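Local atomic coordinates of prolyl-tRNA synthetase (Giardia lamblia ATCC 50803, PDB entry 3IAL), a protein that probably charges tRNA(Pro) with L-proline at the expense of ATP, by way of a prolyl-adenylate intermediate. Residues 253-258 against 263-268; 173-178 against 184-189; 312-317 against 368-373; 341-346 against 351-356. One frame throughout, in Å; residues are numbered along the deposited sequence.

Interaction 1 of 4, residues 253-258 against 263-268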
loop_
_atom_site.group_PDB
_atom_site.type_symbol
_atom_site.label_atom_id
_atom_site.label_comp_id
_atom_site.label_asym_id
_atom_site.label_seq_id
_atom_site.Cartn_x
_atom_site.Cartn_y
_atom_site.Cartn_z
ATOM N N ASP B 253 -3.118 17.997 24.583
ATOM C CA ASP B 253 -2.452 19.300 24.598
ATOM C C ASP B 253 -2.047 19.762 23.200
ATOM O O ASP B 253 -0.882 20.091 22.951
ATOM C CB ASP B 253 -1.229 19.275 25.529
ATOM C CG ASP B 253 -1.605 19.113 26.986
ATOM O OD1 ASP B 253 -2.657 18.497 27.275
ATOM O OD2 ASP B 253 -0.836 19.605 27.842
ATOM N N ILE B 254 -3.017 19.750 22.288
ATOM C CA ILE B 254 -2.844 20.316 20.970
ATOM C C ILE B 254 -3.336 21.750 21.009
ATOM O O ILE B 254 -4.534 22.011 21.174
ATOM C CB ILE B 254 -3.623 19.562 19.870
ATOM C CG1 ILE B 254 -3.320 18.062 19.905
ATOM C CG2 ILE B 254 -3.258 20.149 18.510
ATOM C CD1 ILE B 254 -4.068 17.271 18.877
ATOM N N LEU B 255 -2.403 22.675 20.848
ATOM C CA LEU B 255 -2.700 24.085 20.908
ATOM C C LEU B 255 -1.970 24.790 19.778
ATOM O O LEU B 255 -0.849 24.424 19.437
ATOM C CB LEU B 255 -2.253 24.655 22.262
ATOM C CG LEU B 255 -3.119 24.333 23.486
ATOM C CD1 LEU B 255 -2.384 24.758 24.758
ATOM C CD2 LEU B 255 -4.482 25.029 23.399
ATOM N N TYR B 256 -2.622 25.781 19.186
ATOM C CA TYR B 256 -1.987 26.625 18.188
ATOM C C TYR B 256 -2.206 28.093 18.528
ATOM O O TYR B 256 -3.252 28.471 19.065
ATOM C CB TYR B 256 -2.500 26.308 16.774
ATOM C CG TYR B 256 -3.905 26.785 16.444
ATOM C CD1 TYR B 256 -4.116 28.020 15.827
ATOM C CD2 TYR B 256 -5.019 25.981 16.697
ATOM C CE1 TYR B 256 -5.392 28.455 15.498
ATOM C CE2 TYR B 256 -6.314 26.416 16.372
ATOM C CZ TYR B 256 -6.489 27.657 15.779
ATOM O OH TYR B 256 -7.752 28.104 15.452
ATOM N N ALA B 257 -1.200 28.905 18.225
ATOM C CA ALA B 257 -1.319 30.346 18.342
ATOM C C ALA B 257 -2.053 30.858 17.113
ATOM O O ALA B 257 -1.590 30.656 15.995
ATOM C CB ALA B 257 0.079 30.997 18.453
ATOM N N ASN B 258 -3.193 31.513 17.312
ATOM C CA ASN B 258 -3.935 32.102 16.195
ATOM C C ASN B 258 -3.316 33.430 15.765
ATOM O O ASN B 258 -2.252 33.797 16.264
ATOM C CB ASN B 258 -5.438 32.211 16.517
ATOM C CG ASN B 258 -5.768 33.234 17.598
ATOM O OD1 ASN B 258 -4.943 34.066 17.988
ATOM N ND2 ASN B 258 -7.016 33.185 18.072
ATOM N N SER B 263 -3.894 31.375 22.237
ATOM C CA SER B 263 -3.639 29.949 22.211
ATOM C C SER B 263 -4.993 29.233 22.145
ATOM O O SER B 263 -5.838 29.431 23.020
ATOM C CB SER B 263 -2.856 29.557 23.468
ATOM O OG SER B 263 -2.021 28.447 23.235
ATOM N N VAL B 264 -5.198 28.422 21.107
ATOM C CA VAL B 264 -6.504 27.826 20.809
ATOM C C VAL B 264 -6.420 26.310 20.588
ATOM O O VAL B 264 -5.455 25.803 20.009
ATOM C CB VAL B 264 -7.132 28.456 19.529
ATOM C CG1 VAL B 264 -8.546 27.908 19.283
ATOM C CG2 VAL B 264 -7.163 29.977 19.627
ATOM N N HIS B 265 -7.445 25.599 21.047
ATOM C CA HIS B 265 -7.566 24.169 20.802
ATOM C C HIS B 265 -8.192 23.974 19.430
ATOM O O HIS B 265 -9.319 24.409 19.210
ATOM C CB HIS B 265 -8.446 23.496 21.852
ATOM C CG HIS B 265 -7.748 23.224 23.146
ATOM N ND1 HIS B 265 -6.540 22.564 23.214
ATOM C CD2 HIS B 265 -8.098 23.503 24.424
ATOM C CE1 HIS B 265 -6.167 22.463 24.478
ATOM N NE2 HIS B 265 -7.097 23.023 25.232
ATOM N N PRO B 266 -7.468 23.321 18.505
ATOM C CA PRO B 266 -8.056 23.066 17.204
ATOM C C PRO B 266 -9.095 21.953 17.280
ATOM O O PRO B 266 -9.136 21.190 18.245
ATOM C CB PRO B 266 -6.857 22.624 16.360
ATOM C CG PRO B 266 -5.925 21.985 17.334
ATOM C CD PRO B 266 -6.184 22.618 18.679
ATOM N N TYR B 267 -9.935 21.885 16.257
ATOM C CA TYR B 267 -10.923 20.829 16.124
ATOM C C TYR B 267 -10.291 19.622 15.455
ATOM O O TYR B 267 -9.394 19.782 14.627
ATOM C CB TYR B 267 -12.107 21.327 15.291
ATOM C CG TYR B 267 -13.161 22.036 16.111
ATOM C CD1 TYR B 267 -12.895 23.253 16.726
ATOM C CD2 TYR B 267 -14.428 21.484 16.271
ATOM C CE1 TYR B 267 -13.869 23.909 17.485
ATOM C CE2 TYR B 267 -15.400 22.127 17.018
ATOM C CZ TYR B 267 -15.118 23.338 17.623
ATOM O OH TYR B 267 -16.096 23.961 18.366
ATOM N N LEU B 268 -10.756 18.423 15.811
ATOM C CA LEU B 268 -10.302 17.187 15.164
ATOM C C LEU B 268 -11.451 16.443 14.463
ATOM O O LEU B 268 -12.570 16.374 14.978
ATOM C CB LEU B 268 -9.631 16.266 16.187
ATOM C CG LEU B 268 -8.315 16.755 16.812
ATOM C CD1 LEU B 268 -7.909 15.839 17.957
ATOM C CD2 LEU B 268 -7.181 16.887 15.787
#

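Interaction 2 of 4, residues 173-178 against 184-189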
loop_
_atom_site.group_PDB
_atom_site.type_symbol
_atom_site.label_atom_id
_atom_site.label_comp_id
_atom_site.label_asym_id
_atom_site.label_seq_id
_atom_site.Cartn_x
_atom_site.Cartn_y
_atom_site.Cartn_z
ATOM N N ALA B 173 -8.301 8.364 8.111
ATOM C CA ALA B 173 -7.930 9.753 7.889
ATOM C C ALA B 173 -8.169 10.532 9.178
ATOM O O ALA B 173 -9.163 10.288 9.862
ATOM C CB ALA B 173 -8.783 10.338 6.778
ATOM N N HIS B 174 -7.265 11.464 9.494
ATOM C CA HIS B 174 -7.348 12.311 10.693
ATOM C C HIS B 174 -6.923 13.727 10.302
ATOM O O HIS B 174 -5.829 13.918 9.739
ATOM C CB HIS B 174 -6.411 11.809 11.801
ATOM C CG HIS B 174 -6.728 10.435 12.304
ATOM N ND1 HIS B 174 -7.432 10.209 13.470
ATOM C CD2 HIS B 174 -6.423 9.210 11.806
ATOM C CE1 HIS B 174 -7.555 8.906 13.660
ATOM N NE2 HIS B 174 -6.955 8.275 12.663
ATOM N N CYS B 175 -7.780 14.711 10.580
ATOM C CA CYS B 175 -7.491 16.094 10.230
ATOM C C CYS B 175 -7.659 17.014 11.413
ATOM O O CYS B 175 -8.553 16.829 12.241
ATOM C CB CYS B 175 -8.392 16.575 9.100
ATOM S SG CYS B 175 -8.273 15.605 7.591
ATOM N N CYS B 176 -6.791 18.016 11.462
ATOM C CA CYS B 176 -6.763 19.005 12.511
ATOM C C CYS B 176 -7.132 20.353 11.892
ATOM O O CYS B 176 -6.551 20.758 10.878
ATOM C CB CYS B 176 -5.363 19.039 13.106
ATOM S SG CYS B 176 -5.177 20.007 14.585
ATOM N N HIS B 177 -8.093 21.040 12.508
ATOM C CA HIS B 177 -8.741 22.202 11.910
ATOM C C HIS B 177 -8.697 23.425 12.820
ATOM O O HIS B 177 -8.818 23.310 14.037
ATOM C CB HIS B 177 -10.204 21.868 11.618
ATOM C CG HIS B 177 -10.398 20.590 10.864
ATOM N ND1 HIS B 177 -10.182 20.487 9.505
ATOM C CD2 HIS B 177 -10.813 19.367 11.274
ATOM C CE1 HIS B 177 -10.450 19.254 9.116
ATOM N NE2 HIS B 177 -10.843 18.557 10.167
ATOM N N ALA B 178 -8.554 24.599 12.221
ATOM C CA ALA B 178 -8.483 25.838 12.980
ATOM C C ALA B 178 -9.803 26.148 13.689
ATOM O O ALA B 178 -9.801 26.610 14.832
ATOM C CB ALA B 178 -8.080 26.989 12.074
ATOM N N VAL B 184 -16.618 20.870 10.326
ATOM C CA VAL B 184 -17.870 20.508 9.656
ATOM C C VAL B 184 -17.691 20.359 8.144
ATOM O O VAL B 184 -18.187 19.415 7.554
ATOM C CB VAL B 184 -18.985 21.537 9.957
ATOM C CG1 VAL B 184 -20.150 21.355 9.001
ATOM C CG2 VAL B 184 -19.435 21.410 11.414
ATOM N N SER B 185 -16.975 21.286 7.519
ATOM C CA SER B 185 -16.708 21.195 6.078
ATOM C C SER B 185 -15.898 19.937 5.717
ATOM O O SER B 185 -16.101 19.341 4.648
ATOM C CB SER B 185 -15.977 22.451 5.584
ATOM O OG SER B 185 -15.547 22.290 4.235
ATOM N N GLN B 186 -14.986 19.531 6.600
ATOM C CA GLN B 186 -14.186 18.323 6.352
ATOM C C GLN B 186 -15.051 17.061 6.231
ATOM O O GLN B 186 -14.763 16.183 5.421
ATOM C CB GLN B 186 -13.146 18.108 7.450
ATOM C CG GLN B 186 -12.075 17.065 7.094
ATOM C CD GLN B 186 -11.265 17.483 5.889
ATOM O OE1 GLN B 186 -10.821 18.622 5.805
ATOM N NE2 GLN B 186 -11.107 16.579 4.926
ATOM N N LEU B 187 -16.088 16.965 7.057
ATOM C CA LEU B 187 -17.007 15.827 6.995
ATOM C C LEU B 187 -17.618 15.653 5.604
ATOM O O LEU B 187 -17.707 14.530 5.107
ATOM C CB LEU B 187 -18.094 15.933 8.064
ATOM C CG LEU B 187 -17.796 15.277 9.421
ATOM C CD1 LEU B 187 -16.410 15.597 9.964
ATOM C CD2 LEU B 187 -18.867 15.672 10.428
ATOM N N SER B 188 -18.011 16.755 4.969
ATOM C CA SER B 188 -18.512 16.710 3.593
ATOM C C SER B 188 -17.446 16.201 2.629
ATOM O O SER B 188 -17.756 15.428 1.723
ATOM C CB SER B 188 -18.978 18.092 3.124
ATOM O OG SER B 188 -19.993 18.592 3.968
ATOM N N ASP B 189 -16.197 16.637 2.809
ATOM C CA ASP B 189 -15.090 16.138 1.975
ATOM C C ASP B 189 -14.934 14.628 2.119
ATOM O O ASP B 189 -14.727 13.931 1.131
ATOM C CB ASP B 189 -13.762 16.835 2.309
ATOM C CG ASP B 189 -13.676 18.236 1.733
ATOM O OD1 ASP B 189 -14.606 18.645 1.003
ATOM O OD2 ASP B 189 -12.671 18.927 2.000
#

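Interaction 3 of 4, residues 312-317 against 368-373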
loop_
_atom_site.group_PDB
_atom_site.type_symbol
_atom_site.label_atom_id
_atom_site.label_comp_id
_atom_site.label_asym_id
_atom_site.label_seq_id
_atom_site.Cartn_x
_atom_site.Cartn_y
_atom_site.Cartn_z
ATOM N N LYS B 312 -8.159 -31.723 -35.692
ATOM C CA LYS B 312 -7.213 -32.478 -36.512
ATOM C C LYS B 312 -6.852 -31.751 -37.812
ATOM O O LYS B 312 -7.733 -31.360 -38.584
ATOM C CB LYS B 312 -7.755 -33.881 -36.822
ATOM C CG LYS B 312 -7.446 -34.912 -35.738
ATOM C CD LYS B 312 -8.104 -36.267 -36.015
ATOM C CE LYS B 312 -7.560 -36.942 -37.273
ATOM N NZ LYS B 312 -6.074 -37.078 -37.267
ATOM N N ASN B 313 -5.548 -31.587 -38.036
ATOM C CA ASN B 313 -5.013 -30.884 -39.207
ATOM C C ASN B 313 -5.549 -29.459 -39.323
ATOM O O ASN B 313 -5.865 -28.990 -40.416
ATOM C CB ASN B 313 -5.280 -31.681 -40.493
ATOM C CG ASN B 313 -4.606 -33.045 -40.487
ATOM O OD1 ASN B 313 -3.520 -33.212 -39.925
ATOM N ND2 ASN B 313 -5.245 -34.025 -41.124
ATOM N N ASN B 314 -5.641 -28.780 -38.181
ATOM C CA ASN B 314 -6.152 -27.415 -38.119
ATOM C C ASN B 314 -5.183 -26.502 -37.360
ATOM O O ASN B 314 -5.599 -25.549 -36.694
ATOM C CB ASN B 314 -7.540 -27.411 -37.462
ATOM C CG ASN B 314 -8.466 -26.355 -38.047
ATOM O OD1 ASN B 314 -8.485 -26.131 -39.258
ATOM N ND2 ASN B 314 -9.248 -25.711 -37.189
ATOM N N GLN B 315 -3.888 -26.790 -37.489
ATOM C CA GLN B 315 -2.847 -26.027 -36.802
ATOM C C GLN B 315 -2.727 -24.611 -37.361
ATOM O O GLN B 315 -2.443 -23.674 -36.614
ATOM C CB GLN B 315 -1.488 -26.738 -36.894
ATOM C CG GLN B 315 -1.314 -27.913 -35.924
ATOM C CD GLN B 315 -2.126 -29.144 -36.301
ATOM O OE1 GLN B 315 -2.406 -29.388 -37.477
ATOM N NE2 GLN B 315 -2.500 -29.931 -35.299
ATOM N N GLU B 316 -2.949 -24.456 -38.666
ATOM C CA GLU B 316 -2.862 -23.139 -39.300
ATOM C C GLU B 316 -3.991 -22.213 -38.837
ATOM O O GLU B 316 -3.750 -21.044 -38.531
ATOM C CB GLU B 316 -2.878 -23.262 -40.826
ATOM C CG GLU B 316 -2.350 -22.022 -41.541
ATOM C CD GLU B 316 -2.445 -22.115 -43.053
ATOM O OE1 GLU B 316 -2.419 -23.241 -43.598
ATOM O OE2 GLU B 316 -2.542 -21.052 -43.700
ATOM N N SER B 317 -5.215 -22.736 -38.798
ATOM C CA SER B 317 -6.370 -21.969 -38.320
ATOM C C SER B 317 -6.194 -21.562 -36.859
ATOM O O SER B 317 -6.531 -20.443 -36.475
ATOM C CB SER B 317 -7.660 -22.776 -38.472
ATOM O OG SER B 317 -8.749 -22.105 -37.862
ATOM N N VAL B 368 -13.540 -16.053 -29.302
ATOM C CA VAL B 368 -13.058 -15.913 -30.663
ATOM C C VAL B 368 -12.752 -17.310 -31.185
ATOM O O VAL B 368 -11.970 -18.040 -30.577
ATOM C CB VAL B 368 -11.768 -15.071 -30.702
ATOM C CG1 VAL B 368 -11.321 -14.848 -32.137
ATOM C CG2 VAL B 368 -11.961 -13.733 -29.966
ATOM N N GLY B 369 -13.387 -17.685 -32.294
ATOM C CA GLY B 369 -13.153 -18.975 -32.936
ATOM C C GLY B 369 -13.008 -18.845 -34.444
ATOM O O GLY B 369 -13.231 -17.776 -35.011
ATOM N N GLN B 370 -12.645 -19.951 -35.090
ATOM C CA GLN B 370 -12.386 -19.968 -36.531
ATOM C C GLN B 370 -13.568 -19.421 -37.324
ATOM O O GLN B 370 -13.400 -18.543 -38.168
ATOM C CB GLN B 370 -12.047 -21.394 -36.996
ATOM C CG GLN B 370 -11.814 -21.537 -38.501
ATOM C CD GLN B 370 -11.731 -22.985 -38.957
ATOM O OE1 GLN B 370 -11.276 -23.862 -38.220
ATOM N NE2 GLN B 370 -12.164 -23.238 -40.188
ATOM N N ARG B 371 -14.760 -19.945 -37.050
ATOM C CA ARG B 371 -15.962 -19.563 -37.793
ATOM C C ARG B 371 -16.242 -18.068 -37.661
ATOM O O ARG B 371 -16.382 -17.368 -38.661
ATOM C CB ARG B 371 -17.170 -20.377 -37.321
ATOM C CG ARG B 371 -18.482 -20.009 -38.011
ATOM C CD ARG B 371 -19.607 -20.966 -37.649
ATOM N NE ARG B 371 -20.897 -20.275 -37.570
ATOM C CZ ARG B 371 -21.339 -19.592 -36.511
ATOM N NH1 ARG B 371 -20.609 -19.486 -35.398
ATOM N NH2 ARG B 371 -22.530 -19.004 -36.563
ATOM N N ASP B 372 -16.304 -17.582 -36.428
ATOM C CA ASP B 372 -16.591 -16.169 -36.177
ATOM C C ASP B 372 -15.509 -15.244 -36.751
ATOM O O ASP B 372 -15.819 -14.154 -37.238
ATOM C CB ASP B 372 -16.797 -15.919 -34.678
ATOM C CG ASP B 372 -18.058 -16.586 -34.143
ATOM O OD1 ASP B 372 -17.958 -17.364 -33.174
ATOM O OD2 ASP B 372 -19.150 -16.350 -34.708
ATOM N N LEU B 373 -14.252 -15.690 -36.700
ATOM C CA LEU B 373 -13.134 -14.963 -37.310
ATOM C C LEU B 373 -13.304 -14.819 -38.826
ATOM O O LEU B 373 -12.896 -13.812 -39.404
ATOM C CB LEU B 373 -11.805 -15.665 -37.009
ATOM C CG LEU B 373 -10.546 -15.022 -37.609
ATOM C CD1 LEU B 373 -10.409 -13.571 -37.154
ATOM C CD2 LEU B 373 -9.300 -15.814 -37.255
#

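Interaction 4 of 4, residues 341-346 against 351-356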
loop_
_atom_site.group_PDB
_atom_site.type_symbol
_atom_site.label_atom_id
_atom_site.label_comp_id
_atom_site.label_asym_id
_atom_site.label_seq_id
_atom_site.Cartn_x
_atom_site.Cartn_y
_atom_site.Cartn_z
ATOM N N SER B 341 -6.927 -11.322 -19.643
ATOM C CA SER B 341 -6.336 -12.656 -19.588
ATOM C C SER B 341 -6.752 -13.477 -20.813
ATOM O O SER B 341 -7.840 -13.281 -21.366
ATOM C CB SER B 341 -6.763 -13.373 -18.312
ATOM O OG SER B 341 -6.014 -14.560 -18.146
ATOM N N ILE B 342 -5.871 -14.386 -21.227
ATOM C CA ILE B 342 -6.123 -15.316 -22.327
ATOM C C ILE B 342 -6.057 -16.727 -21.762
ATOM O O ILE B 342 -4.998 -17.136 -21.273
ATOM C CB ILE B 342 -5.049 -15.193 -23.431
ATOM C CG1 ILE B 342 -4.989 -13.771 -23.994
ATOM C CG2 ILE B 342 -5.315 -16.197 -24.580
ATOM C CD1 ILE B 342 -3.809 -13.550 -24.962
ATOM N N ASP B 343 -7.171 -17.464 -21.823
ATOM C CA ASP B 343 -7.211 -18.864 -21.377
ATOM C C ASP B 343 -7.086 -19.809 -22.559
ATOM O O ASP B 343 -8.092 -20.287 -23.089
ATOM C CB ASP B 343 -8.503 -19.177 -20.610
ATOM C CG ASP B 343 -8.469 -20.542 -19.924
ATOM O OD1 ASP B 343 -7.878 -21.491 -20.472
ATOM O OD2 ASP B 343 -9.048 -20.683 -18.835
ATOM N N ASP B 344 -5.848 -20.112 -22.936
ATOM C CA ASP B 344 -5.583 -20.997 -24.069
ATOM C C ASP B 344 -5.400 -22.467 -23.667
ATOM O O ASP B 344 -4.722 -23.212 -24.366
ATOM C CB ASP B 344 -4.365 -20.492 -24.866
ATOM C CG ASP B 344 -3.115 -20.329 -24.012
ATOM O OD1 ASP B 344 -3.156 -20.609 -22.788
ATOM O OD2 ASP B 344 -2.083 -19.907 -24.574
ATOM N N ASP B 345 -5.996 -22.884 -22.549
ATOM C CA ASP B 345 -5.921 -24.286 -22.118
ATOM C C ASP B 345 -7.010 -25.082 -22.829
ATOM O O ASP B 345 -8.165 -25.077 -22.409
ATOM C CB ASP B 345 -6.064 -24.424 -20.595
ATOM C CG ASP B 345 -5.885 -25.869 -20.111
ATOM O OD1 ASP B 345 -5.471 -26.732 -20.920
ATOM O OD2 ASP B 345 -6.156 -26.147 -18.919
ATOM N N PHE B 346 -6.627 -25.776 -23.897
ATOM C CA PHE B 346 -7.591 -26.456 -24.771
ATOM C C PHE B 346 -8.083 -27.802 -24.224
ATOM O O PHE B 346 -8.995 -28.405 -24.795
ATOM C CB PHE B 346 -6.998 -26.647 -26.174
ATOM C CG PHE B 346 -6.408 -25.388 -26.760
ATOM C CD1 PHE B 346 -5.113 -25.378 -27.260
ATOM C CD2 PHE B 346 -7.144 -24.206 -26.789
ATOM C CE1 PHE B 346 -4.566 -24.218 -27.796
ATOM C CE2 PHE B 346 -6.607 -23.043 -27.322
ATOM C CZ PHE B 346 -5.314 -23.048 -27.825
ATOM N N GLY B 351 -17.638 -25.395 -20.712
ATOM C CA GLY B 351 -18.457 -25.454 -19.499
ATOM C C GLY B 351 -17.656 -25.236 -18.225
ATOM O O GLY B 351 -18.062 -24.463 -17.355
ATOM N N ASP B 352 -16.518 -25.920 -18.120
ATOM C CA ASP B 352 -15.642 -25.800 -16.955
ATOM C C ASP B 352 -14.950 -24.434 -16.908
ATOM O O ASP B 352 -14.801 -23.855 -15.830
ATOM C CB ASP B 352 -14.608 -26.930 -16.933
ATOM C CG ASP B 352 -15.247 -28.312 -16.803
ATOM O OD1 ASP B 352 -16.417 -28.402 -16.369
ATOM O OD2 ASP B 352 -14.577 -29.312 -17.141
ATOM N N LYS B 353 -14.552 -23.909 -18.067
ATOM C CA LYS B 353 -13.960 -22.569 -18.117
ATOM C C LYS B 353 -14.961 -21.510 -17.676
ATOM O O LYS B 353 -14.631 -20.649 -16.866
ATOM C CB LYS B 353 -13.459 -22.221 -19.513
ATOM C CG LYS B 353 -12.141 -22.853 -19.883
ATOM C CD LYS B 353 -11.688 -22.362 -21.244
ATOM C CE LYS B 353 -10.608 -23.260 -21.823
ATOM N NZ LYS B 353 -10.254 -22.880 -23.223
ATOM N N LEU B 354 -16.175 -21.587 -18.219
ATOM C CA LEU B 354 -17.229 -20.627 -17.921
ATOM C C LEU B 354 -17.604 -20.648 -16.448
ATOM O O LEU B 354 -17.697 -19.599 -15.832
ATOM C CB LEU B 354 -18.473 -20.884 -18.780
ATOM C CG LEU B 354 -18.331 -20.606 -20.279
ATOM C CD1 LEU B 354 -19.702 -20.566 -20.961
ATOM C CD2 LEU B 354 -17.575 -19.314 -20.518
ATOM N N TYR B 355 -17.814 -21.843 -15.900
ATOM C CA TYR B 355 -18.043 -22.007 -14.470
ATOM C C TYR B 355 -17.038 -21.205 -13.650
ATOM O O TYR B 355 -17.424 -20.451 -12.753
ATOM C CB TYR B 355 -17.943 -23.486 -14.062
ATOM C CG TYR B 355 -17.819 -23.681 -12.565
ATOM C CD1 TYR B 355 -18.934 -23.545 -11.732
ATOM C CD2 TYR B 355 -16.589 -23.970 -11.975
ATOM C CE1 TYR B 355 -18.834 -23.710 -10.358
ATOM C CE2 TYR B 355 -16.472 -24.141 -10.587
ATOM C CZ TYR B 355 -17.601 -24.008 -9.788
ATOM O OH TYR B 355 -17.515 -24.169 -8.425
ATOM N N TYR B 356 -15.755 -21.387 -13.968
ATOM C CA TYR B 356 -14.659 -20.790 -13.209
ATOM C C TYR B 356 -14.644 -19.263 -13.315
ATOM O O TYR B 356 -14.574 -18.578 -12.301
ATOM C CB TYR B 356 -13.315 -21.370 -13.668
ATOM C CG TYR B 356 -12.095 -20.759 -13.005
ATOM C CD1 TYR B 356 -11.677 -21.181 -11.745
ATOM C CD2 TYR B 356 -11.355 -19.765 -13.643
ATOM C CE1 TYR B 356 -10.554 -20.626 -11.133
ATOM C CE2 TYR B 356 -10.227 -19.195 -13.036
ATOM C CZ TYR B 356 -9.835 -19.634 -11.782
ATOM O OH TYR B 356 -8.725 -19.091 -11.176
#

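Interaction 1 of 4, residues 253-258 against 263-268
With chi1 at 74°, Tyr256 holds CG between its own backbone N and carbonyl carbon, which lays the ring alongside Val264; the chi1 of -80° in His265 turns the imidazole back toward residues 254 and 255. The Tyr256 ring receives Val264 CB over one face, 4.1 Å from the centroid, and the two side chains point the same way. Pro266 runs past this ring in the opposite direction, its CB 3.8 Å from Tyr256 CE2. The imidazole of His265 is used twice. Its ND1-H reaches Ile254 O at 2.9 Å; the acceptor lies near the ring plane, but the donor stands 37° out of the carbonyl plane, so the bond misses the lone-pair direction. The hydrogen on ND1 follows from this bond. Over one face of the same ring sits Leu255 CD2, 3.4 Å from the centroid, a CH-pi contact. Packing is tight where Ile254 CG2 meets Pro266 CG at 3.4 Å, the two side chains crossing at about a right angle. The backbones pair as a short antiparallel hairpin: Tyr256 and Val264 form a hydrogen-bonded pair, with Tyr256 N to Val264 O at 3.0 Å and Val264 N to Tyr256 O at 2.8 Å, and Ala257 with Ser263 is the non-hydrogen-bonded pair beyond it. The hairpin follows helix 247-251, ended by a Schellman motif with Asp253 as its C-prime residue. Helix 124-134 packs on Ile254 and Leu268 through Tyr128 and Phe131, while Tyr256 OH bonds to Ala178 O just beyond strand 167-177, the neighbour of strand 263-274.

Interaction 2 of 4, residues 173-178 against 184-189
Gln186 lays its CB and CG against the CE1-NE2 side of the His177 imidazole, with Gln186 CB 3.4 Å from His177 CE1. The approach is oblique to the ring, and the two side chains cross at about a right angle. CG of Gln186 leaves anti to the backbone N (chi1 -167°), and a bend at chi2 of 62° then turns the amide along the strand, so that one side chain serves two strand residues. Its amide plane ends only 17° from that of the imidazole, with Gln186 OE1 3.4 Å from His177 CE1. Farther along, the amide carbon Gln186 CD is 3.9 Å from Cys175 SG, a plain van der Waals contact. Cys175 and His177 are alternate residues of the strand and both send CB toward the helix, whereas Cys176 between them faces the other way. No hydrogen bond joins the two segments, and the polar ends are satisfied by others: Gln186 OE1 accepts from Lys144 NZ on strand 143-152, and His177 NE2 pairs with Thr269 OG1 on strand 263-274. The buried amide and imidazole are thereby each tied to a strand flanking 167-177, which probably helps set how they lie against each other. The nearest CA atoms, those of Cys175 and Gln186, are 8.1 Å apart, and just 121 Å² is buried. This is a helix packed by side chains on an antiparallel sheet, as in the class II synthetase catalytic core; His174, on the other side of the same strand, touches the bound prolyl-adenylate.

Interaction 3 of 4, residues 312-317 against 368-373
Asn314 ND2 and Ser317 OG converge on one acceptor, the amide oxygen of Gln370. The stronger of the two bonds runs from Asn314 ND2 to Gln370 OE1 at 2.9 Å and is almost straight, with 172° at the hydrogen. The oxygen lies in the amide plane of Asn314; the donor stands 24° off the Gln370 carbonyl plane, and the two amides are far from coplanar. Ser317 OG donates to the same oxygen at 3.1 Å, a weak bond; the hydroxyl also lies beside the glutamine chain, 3.2 Å from Gln370 CG. Gln370 reaches across with an extended chain: CG is anti to the backbone N (chi1 178°) and the chain stays extended beyond CG. What positions the donors is the start of helix 315-334, where Asn314 holds the N-cap position without a capping bond from its side chain, and Ser317 follows in the first turn. Gln370 in turn opens helix 370-374, after Gly369 at the N-cap position and strand 364-369. Deeper in, Leu373 packs on Val321 and Lys324 of helix 315-334, while Val368 reaches Val325 and Ile328. Two donors on one oxygen orient the Gln370 amide, since its NH2 group could not accept them; this pair of bonds at the surface links the beginnings of two helices of the anticodon-binding domain with uncharged groups alone.

Interaction 4 of 4, residues 341-346 against 351-356
Strand 340-342 gives way to an irregular turn at Asp343-Phe346, while residues 351-356 are helical, and the backbones stay apart: the closest CA atoms, of Asp343 and Lys353, are 8.4 Å from each other. Within the turn Asp343 OD1 accepts from Asp345 N at 3.1 Å, an Asx turn that curls the chain and leaves the carbonyl oxygens Asp343 O and Asp345 O 4.8 Å apart. Lys353 spans the gap. Its extended chain (chi2 -176°, chi3 -163°, chi4 174°) carries NZ in between them, where it makes a weak hydrogen bond to Asp343 O at 3.4 Å and lies 3.1 Å from Asp345 O. The salt bridge to the carboxylate is long, 3.9 Å from Lys353 NZ to Asp343 OD1. Closer is the methylene before it, Lys353 CE at 3.5 Å from Asp343 OD1, as the two side chains cross. Asp343 OD2 is bound by Tyr357 OH of the same helix 350-359, a second tie between turn and helix. An Asx turn at the end of the strand, with a helix lysine reaching its carbonyl oxygens, thus closes the strand-to-helix connection at the edge strand of the mixed five-stranded sheet in the anticodon-binding domain.

Overall arrangement
The four contacts fall into two distant pairs. Interactions 2 and 1, in that order along the chain, belong to the class II catalytic core; their centres are 15 Å apart and they touch, because strands 167-177 and 263-274 are neighbours in one sheet. Interactions 3 and 4 lie in the anticodon-binding domain on the opposite side of the chain's centre, with centres 17 Å apart and no direct touch. Both reach its mixed five-stranded sheet, and residues 341-356 of interaction 4 come between the two segments of interaction 3. About 73 Å separates the centres of interactions 1 and 3, consistent with aminoacylation and anticodon recognition occupying separate domains.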